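Local coordinates for protein mini spindles (Drosophila melanogaster, PDB 5VJC), which probably binds tubulin through its TOG domains, here a helical HEAT-repeat domain, and so promotes microtubule dynamics and mitotic spindle formation, at residues Ile219-Asp223 / Asn224-Asn228; Ala185-Arg188 / Thr189-Asp193. All coordinates share one frame; numbering follows the deposited sequence.

Interaction 1 (Ile219-Asp223 / Asn224-Asn228); sequences ISDRD and NSVRN
Asp223 caps the start of helix 224-241. Its CG lies anti to the backbone N (chi1 -170°), which brings OD1 to the first backbone N-H groups of the helix. OD1 accepts from Ser225 N at 3.0 Å, met on the anti side and well out of the carboxylate plane. A weak bond from Val226 N reaches the same oxygen. The backbone of Asp223 joins in: Arg227 N donates to Asp223 O at 3.1 Å. Asp221 packs on Val226. Its CB and CG meet CB and CG1 of Val226, with Asp221 CG 3.6 Å from Val226 CB. Asp221 OD1 also takes the N-H of Asp223 at 2.8 Å, and OD2 forms a salt bridge with Arg188. The Arg227 chain runs past Ile219 O, its CG 3.2 Å away, and then bends at chi3 (50°). The bend brings NH2 within 2.6 Å of Asn224 OD1, which lies at the guanidinium edge. Arg227 NE donates to a water 2.6 Å away, which in turn lies 2.8 Å from Asp221 O. The interhelical loop thus combines an Asx turn at Asp221 with an N-cap at Asp223, leading into a helix of the TOG domain's HEAT-repeat array.

Interaction 2 (Ala185-Arg188 / Thr189-Asp193); sequences ARQR and TECLD
Thr189 and Ala185 meet through two hydrogen bonds to one carbonyl oxygen. Thr189 N donates to Ala185 O at 2.9 Å. Thr189 OG1 donates to the same oxygen at 2.8 Å, from the opposite face of the carbonyl plane. OG1 gets there because it stands beside its own backbone N (chi1 -55°), turned back along the helix. The next three carbonyls, of Arg186, Gln187 and Arg188, accept from the N-H groups of Glu190, Cys191 and Leu192. These are the i to i+4 bonds of an alpha helix, the first turns of helix 185-202 in the HEAT-repeat array of the TOG domain. Van der Waals contacts follow. Cys191 SG lies 3.5 Å from Gln187 O and 3.7 Å from Gln187 NE2. The amide nitrogen itself donates to Leu142 O, so the Gln187 side chain ties this helix to the end of helix 131-142. Leu192 lays CG against Arg188 O at 3.3 Å. The Arg188 guanidinium folds back, bent at chi3 (-62°), and Ala185 CA lies 3.5 Å above one face, toward the rim. Among the charged side chains, Arg186 and Glu190 do not pair: Arg186 NE and Glu190 OE2 are 6.4 Å apart. Arg186 NH1 bonds to Gly146 O, while Glu190 OE1 forms a salt bridge with Arg157. Arg188 NH1 donates to Ser182 O.

How the interactions relate
Interaction 2 precedes interaction 1 along the chain, and their centres are about 10 Å apart. The two touch directly where the first turns of helices 185-202 and 224-241 come together. A salt bridge joins them, with Arg188 NH2 3.2 Å from Asp221 OD2. It links the guanidinium of interaction 2 to the Asx-turn residue of interaction 1. Beside it the helices pack closely. Val226 CG2 lies 3.3 Å from Thr189 OG1, and Ser225 O lies 3.5 Å from Thr189 CG2. Val226 thus touches Asp221 of the preceding loop and Thr189 of helix 185-202. Both interactions lie in the TOG domain.

Interaction 1 (Ile219-Asp223 / Asn224-Asn228)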
# COMPACT_ATOMS: atom_id res chain seq x y z
N ILE A 219 -12.29 19.51 1.26
CA ILE A 219 -13.20 19.99 2.29
C ILE A 219 -14.59 20.25 1.71
O ILE A 219 -15.60 20.04 2.38
CB ILE A 219 -12.64 21.25 2.97
CG1 ILE A 219 -11.43 20.87 3.83
CG2 ILE A 219 -13.69 21.91 3.84
CD1 ILE A 219 -10.72 22.06 4.48
N SER A 220 -14.63 20.64 0.44
CA SER A 220 -15.89 20.94 -0.23
C SER A 220 -16.60 19.69 -0.77
O SER A 220 -17.63 19.81 -1.44
CB SER A 220 -15.64 21.92 -1.38
OG SER A 220 -14.70 21.39 -2.29
N ASP A 221 -16.06 18.51 -0.48
CA ASP A 221 -16.66 17.26 -0.95
C ASP A 221 -18.11 17.14 -0.47
O ASP A 221 -18.43 17.58 0.64
CB ASP A 221 -15.85 16.06 -0.48
CG ASP A 221 -16.15 14.80 -1.28
OD1 ASP A 221 -17.18 14.15 -1.01
OD2 ASP A 221 -15.36 14.47 -2.18
N ARG A 222 -18.97 16.57 -1.29
CA ARG A 222 -20.38 16.44 -0.92
C ARG A 222 -20.56 15.35 0.12
O ARG A 222 -21.42 15.46 1.00
CB ARG A 222 -21.25 16.16 -2.15
CG ARG A 222 -22.19 17.31 -2.49
CD ARG A 222 -22.75 17.20 -3.90
NE ARG A 222 -23.01 18.53 -4.47
CZ ARG A 222 -23.80 18.76 -5.51
NH1 ARG A 222 -24.42 17.76 -6.12
NH2 ARG A 222 -23.97 20.00 -5.95
N ASP A 223 -19.74 14.31 0.02
CA ASP A 223 -19.77 13.22 0.99
C ASP A 223 -19.27 13.73 2.33
O ASP A 223 -18.13 14.20 2.44
CB ASP A 223 -18.92 12.04 0.50
CG ASP A 223 -19.10 10.80 1.35
OD1 ASP A 223 -18.50 10.74 2.45
OD2 ASP A 223 -19.83 9.89 0.92
N ASN A 224 -20.12 13.64 3.35
CA ASN A 224 -19.81 14.19 4.66
C ASN A 224 -18.60 13.54 5.35
O ASN A 224 -17.97 14.15 6.20
CB ASN A 224 -21.03 14.09 5.58
CG ASN A 224 -22.18 15.01 5.15
OD1 ASN A 224 -21.96 16.15 4.75
ND2 ASN A 224 -23.42 14.51 5.25
N SER A 225 -18.29 12.30 4.98
CA SER A 225 -17.15 11.62 5.60
C SER A 225 -15.84 12.14 5.02
O SER A 225 -14.84 12.25 5.73
CB SER A 225 -17.26 10.11 5.42
OG SER A 225 -18.28 9.58 6.26
N VAL A 226 -15.86 12.47 3.74
CA VAL A 226 -14.69 13.04 3.10
C VAL A 226 -14.43 14.44 3.65
O VAL A 226 -13.29 14.80 3.96
CB VAL A 226 -14.85 13.09 1.56
CG1 VAL A 226 -13.60 13.64 0.92
CG2 VAL A 226 -15.17 11.69 1.01
N ARG A 227 -15.49 15.24 3.76
CA ARG A 227 -15.37 16.58 4.31
C ARG A 227 -14.77 16.56 5.72
O ARG A 227 -13.83 17.30 6.00
CB ARG A 227 -16.74 17.29 4.31
CG ARG A 227 -16.74 18.64 5.05
CD ARG A 227 -18.07 19.39 4.90
NE ARG A 227 -19.23 18.54 5.19
CZ ARG A 227 -19.71 18.31 6.41
NH1 ARG A 227 -19.11 18.86 7.46
NH2 ARG A 227 -20.77 17.53 6.57
N ASN A 228 -15.33 15.73 6.61
CA ASN A 228 -14.83 15.64 7.99
C ASN A 228 -13.37 15.17 8.03
O ASN A 228 -12.60 15.61 8.88
CB ASN A 228 -15.72 14.71 8.85
CG ASN A 228 -17.17 15.23 9.00
OD1 ASN A 228 -17.44 16.42 8.85
ND2 ASN A 228 -18.10 14.32 9.29
O HOH W 1 -20.20 17.93 2.82

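Interaction 2 (Ala185-Arg188 / Thr189-Asp193)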
# COMPACT_ATOMS: atom_id res chain seq x y z
N ALA A 185 -15.67 7.35 -2.40
CA ALA A 185 -15.59 8.29 -1.29
C ALA A 185 -14.94 7.67 -0.05
O ALA A 185 -14.27 8.37 0.68
CB ALA A 185 -16.99 8.83 -0.94
N ARG A 186 -15.14 6.38 0.18
CA ARG A 186 -14.49 5.75 1.33
C ARG A 186 -12.98 5.73 1.14
O ARG A 186 -12.23 5.92 2.10
CB ARG A 186 -15.01 4.33 1.57
CG ARG A 186 -14.58 3.80 2.94
CD ARG A 186 -15.16 2.40 3.27
NE ARG A 186 -16.58 2.26 2.94
CZ ARG A 186 -17.02 1.60 1.86
NH1 ARG A 186 -16.16 1.03 1.03
NH2 ARG A 186 -18.33 1.50 1.63
N GLN A 187 -12.52 5.48 -0.10
CA GLN A 187 -11.10 5.56 -0.41
C GLN A 187 -10.56 6.94 -0.10
O GLN A 187 -9.52 7.07 0.56
CB GLN A 187 -10.83 5.22 -1.89
CG GLN A 187 -9.36 5.14 -2.25
CD GLN A 187 -8.65 3.96 -1.60
OE1 GLN A 187 -9.28 3.12 -0.96
NE2 GLN A 187 -7.34 3.89 -1.78
N ARG A 188 -11.26 7.98 -0.56
CA ARG A 188 -10.80 9.35 -0.28
C ARG A 188 -10.76 9.61 1.23
O ARG A 188 -9.79 10.15 1.75
CB ARG A 188 -11.69 10.39 -0.98
CG ARG A 188 -11.65 10.28 -2.52
CD ARG A 188 -12.19 11.54 -3.20
NE ARG A 188 -13.59 11.82 -2.89
CZ ARG A 188 -14.61 11.17 -3.43
NH1 ARG A 188 -14.40 10.18 -4.30
NH2 ARG A 188 -15.86 11.49 -3.10
N THR A 189 -11.80 9.18 1.94
CA THR A 189 -11.86 9.37 3.39
C THR A 189 -10.70 8.68 4.12
O THR A 189 -10.06 9.29 4.98
CB THR A 189 -13.18 8.85 3.96
OG1 THR A 189 -14.27 9.48 3.27
CG2 THR A 189 -13.28 9.15 5.45
N GLU A 190 -10.45 7.42 3.80
CA GLU A 190 -9.42 6.66 4.53
C GLU A 190 -8.02 7.16 4.19
O GLU A 190 -7.14 7.20 5.06
CB GLU A 190 -9.55 5.16 4.23
CG GLU A 190 -10.83 4.51 4.81
CD GLU A 190 -10.85 4.50 6.34
OE1 GLU A 190 -9.79 4.78 6.96
OE2 GLU A 190 -11.91 4.21 6.93
N CYS A 191 -7.81 7.58 2.94
CA CYS A 191 -6.52 8.15 2.58
C CYS A 191 -6.31 9.47 3.31
O CYS A 191 -5.22 9.73 3.81
CB CYS A 191 -6.40 8.33 1.06
SG CYS A 191 -6.09 6.76 0.18
N LEU A 192 -7.36 10.29 3.41
CA LEU A 192 -7.23 11.53 4.19
C LEU A 192 -6.85 11.28 5.66
O LEU A 192 -5.93 11.92 6.18
CB LEU A 192 -8.53 12.34 4.12
CG LEU A 192 -8.74 13.07 2.80
CD1 LEU A 192 -10.24 13.44 2.59
CD2 LEU A 192 -7.83 14.30 2.70
N ASP A 193 -7.53 10.34 6.33
CA ASP A 193 -7.17 9.93 7.69
C ASP A 193 -5.71 9.42 7.78
O ASP A 193 -5.01 9.67 8.76
CB ASP A 193 -8.13 8.84 8.21
CG ASP A 193 -9.54 9.37 8.51
OD1 ASP A 193 -9.75 10.59 8.49
OD2 ASP A 193 -10.44 8.53 8.75